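Local coordinates for protein diadenosine Tetraphosphate Hydrolase (Caenorhabditis elegans, PDB 1KTG) that hydrolyses diadenosine tetraphosphate asymmetrically to AMP and ATP, using divalent metal ions, as a monomeric member of the Nudix family, at residues L64-D69 / K86-K91. Numbering follows the deposited sequence.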
loop_
_atom_site.group_PDB
_atom_site.type_symbol
_atom_site.label_atom_id
_atom_site.label_comp_id
_atom_site.label_asym_id
_atom_site.label_seq_id
_atom_site.Cartn_x
_atom_site.Cartn_y
_atom_site.Cartn_z
ATOM N N LEU A 64 -1.525 -0.816 -13.462
ATOM C CA LEU A 64 -0.389 -1.205 -12.641
ATOM C C LEU A 64 0.483 -2.297 -13.253
ATOM O O LEU A 64 0.007 -3.137 -14.003
ATOM C CB LEU A 64 -0.901 -1.752 -11.299
ATOM C CG LEU A 64 -1.669 -0.816 -10.375
ATOM C CD1 LEU A 64 -2.145 -1.611 -9.157
ATOM C CD2 LEU A 64 -0.801 0.361 -9.967
ATOM N N THR A 65 1.767 -2.258 -12.911
ATOM C CA THR A 65 2.685 -3.360 -13.167
ATOM C C THR A 65 3.030 -3.904 -11.782
ATOM O O THR A 65 3.832 -3.311 -11.052
ATOM C CB THR A 65 3.970 -2.903 -13.882
ATOM O OG1 THR A 65 3.660 -2.445 -15.204
ATOM C CG2 THR A 65 4.894 -4.089 -14.130
ATOM N N ILE A 66 2.402 -5.011 -11.405
ATOM C CA ILE A 66 2.602 -5.578 -10.074
ATOM C C ILE A 66 3.788 -6.523 -10.104
ATOM O O ILE A 66 3.860 -7.409 -10.946
ATOM C CB ILE A 66 1.343 -6.325 -9.600
ATOM C CG1 ILE A 66 0.145 -5.380 -9.601
ATOM C CG2 ILE A 66 1.574 -6.866 -8.197
ATOM C CD1 ILE A 66 -1.161 -6.017 -9.219
ATOM N N HIS A 67 4.729 -6.307 -9.199
ATOM C CA HIS A 67 5.928 -7.133 -9.121
ATOM C C HIS A 67 5.648 -8.325 -8.220
ATOM O O HIS A 67 5.762 -8.226 -7.006
ATOM C CB HIS A 67 7.079 -6.314 -8.558
ATOM C CG HIS A 67 7.359 -5.064 -9.331
ATOM N ND1 HIS A 67 7.547 -5.059 -10.697
ATOM C CD2 HIS A 67 7.469 -3.777 -8.930
ATOM C CE1 HIS A 67 7.764 -3.820 -11.102
ATOM N NE2 HIS A 67 7.722 -3.024 -10.047
ATOM N N GLU A 68 5.292 -9.454 -8.817
ATOM C CA GLU A 68 4.914 -10.641 -8.039
ATOM C C GLU A 68 6.027 -11.195 -7.168
ATOM O O GLU A 68 5.750 -11.858 -6.163
ATOM C CB GLU A 68 4.366 -11.724 -8.963
ATOM C CG GLU A 68 3.267 -11.166 -9.837
ATOM C CD GLU A 68 2.447 -12.214 -10.548
ATOM O OE1 GLU A 68 2.587 -13.425 -10.238
ATOM O OE2 GLU A 68 1.647 -11.799 -11.419
ATOM N N ASP A 69 7.277 -10.909 -7.534
ATOM C CA ASP A 69 8.426 -11.373 -6.760
ATOM C C ASP A 69 8.832 -10.408 -5.660
ATOM O O ASP A 69 9.917 -10.557 -5.089
ATOM C CB ASP A 69 9.637 -11.569 -7.667
ATOM N N LYS A 86 -0.617 -8.554 3.892
ATOM C CA LYS A 86 0.330 -8.902 2.850
ATOM C C LYS A 86 0.336 -7.822 1.780
ATOM O O LYS A 86 -0.717 -7.469 1.261
ATOM C CB LYS A 86 -0.054 -10.226 2.211
ATOM C CG LYS A 86 0.932 -10.664 1.148
ATOM C CD LYS A 86 0.757 -12.121 0.750
ATOM C CE LYS A 86 1.819 -12.505 -0.255
ATOM N NZ LYS A 86 1.711 -13.912 -0.741
ATOM N N TYR A 87 1.521 -7.314 1.451
ATOM C CA TYR A 87 1.684 -6.286 0.416
ATOM C C TYR A 87 2.569 -6.770 -0.729
ATOM O O TYR A 87 3.600 -7.397 -0.500
ATOM C CB TYR A 87 2.406 -5.051 0.985
ATOM C CG TYR A 87 1.606 -4.210 1.945
ATOM C CD1 TYR A 87 1.746 -4.365 3.317
ATOM C CD2 TYR A 87 0.748 -3.232 1.481
ATOM C CE1 TYR A 87 1.028 -3.586 4.196
ATOM C CE2 TYR A 87 0.032 -2.444 2.351
ATOM C CZ TYR A 87 0.169 -2.626 3.702
ATOM O OH TYR A 87 -0.547 -1.831 4.565
ATOM N N TRP A 88 2.157 -6.435 -1.946
ATOM C CA TRP A 88 2.981 -6.576 -3.140
ATOM C C TRP A 88 3.362 -5.172 -3.626
ATOM O O TRP A 88 2.597 -4.231 -3.477
ATOM C CB TRP A 88 2.210 -7.255 -4.266
ATOM C CG TRP A 88 2.073 -8.740 -4.206
ATOM C CD1 TRP A 88 2.889 -9.673 -4.802
ATOM C CD2 TRP A 88 1.005 -9.476 -3.607
ATOM N NE1 TRP A 88 2.412 -10.938 -4.566
ATOM C CE2 TRP A 88 1.257 -10.847 -3.832
ATOM C CE3 TRP A 88 -0.130 -9.120 -2.870
ATOM C CZ2 TRP A 88 0.407 -11.850 -3.366
ATOM C CZ3 TRP A 88 -0.970 -10.118 -2.414
ATOM C CH2 TRP A 88 -0.693 -11.465 -2.660
ATOM N N LEU A 89 4.555 -5.037 -4.203
ATOM C CA LEU A 89 5.005 -3.773 -4.790
ATOM C C LEU A 89 4.384 -3.640 -6.194
ATOM O O LEU A 89 4.322 -4.599 -6.936
ATOM C CB LEU A 89 6.540 -3.752 -4.852
ATOM C CG LEU A 89 7.210 -2.473 -5.356
ATOM C CD1 LEU A 89 6.953 -1.296 -4.416
ATOM C CD2 LEU A 89 8.700 -2.679 -5.567
ATOM N N ALA A 90 3.914 -2.450 -6.553
ATOM C CA ALA A 90 3.249 -2.253 -7.832
ATOM C C ALA A 90 3.519 -0.864 -8.391
ATOM O O ALA A 90 3.332 0.139 -7.698
ATOM C CB ALA A 90 1.760 -2.464 -7.670
ATOM N N LYS A 91 3.936 -0.809 -9.649
ATOM C CA LYS A 91 4.238 0.454 -10.292
ATOM C C LYS A 91 3.016 1.033 -10.985
ATOM O O LYS A 91 2.381 0.357 -11.783
ATOM C CB LYS A 91 5.324 0.275 -11.335
ATOM C CG LYS A 91 5.698 1.553 -12.061
ATOM C CD LYS A 91 6.901 1.362 -12.963
ATOM C CE LYS A 91 7.313 2.666 -13.621
ATOM N NZ LYS A 91 8.532 2.478 -14.455
HETATM O O HOH W 1 3.745 -13.398 -5.506
#
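Thr-65 and Lys-91 face each other as an antiparallel hydrogen-bonded pair, Thr-65 N giving its hydrogen to Lys-91 O and Lys-91 N returning one to Thr-65 O, each bond 2.9 Å long and nearly straight. The neighbouring pair, Ile-66 and Ala-90, is non-hydrogen-bonded, and here the strands close to a CA-CA distance of 4.1 Å. Ala-90 CB lies 3.9 Å from CG1 of Ile-66 and 4.3 Å from Leu-64 CD1, while Leu-64 CA and CD2 rest against Lys-91 O. With CG1 of Ile-66 beside the backbone N (chi1 -58°) and CG2 anti to it, the CG2 methyl reaches diagonally across to Trp-88 CB on the partner strand, 4.0 Å away.

Both segments belong to the beta hairpin of strands 64-78 and 81-92 in the Nudix fold, whose mixed sheet lies between helices. Trp-88 and Ile-66 meet Trp-46 of helix 45-57, within the Nudix box, whereas Leu-89, on the other face, packs against Phe-131, Phe-134 and Leu-135 of helix 122-137. On that second face the His-67 ring presents CD2 to Leu-89 CD2 at 3.7 Å, the leucine CG lying in the ring plane at its edge. Its NE2 is hydrogen-bonded to Tyr-11 OH, which, with Thr-65 O over one face, would restrict the ring's rotation.

Against buried His-67, Trp-88, Leu-89 and Ala-90 stand Thr-65 and Glu-68, exposed to solvent. His-67 N still donates to Leu-89 O, but where the chain turns at Glu-68 the backbones part, to 6.7 Å between the CA atoms of Glu-68 and Trp-88. Glu-68 O touches Trp-88 CD1 at the indole edge without bonding directly to NE1; a water bridges them, donating to Glu-68 O at 2.6 Å and accepting from Trp-88 NE1. At the other end, the extended Lys-91 side chain leads away from strand 64-67.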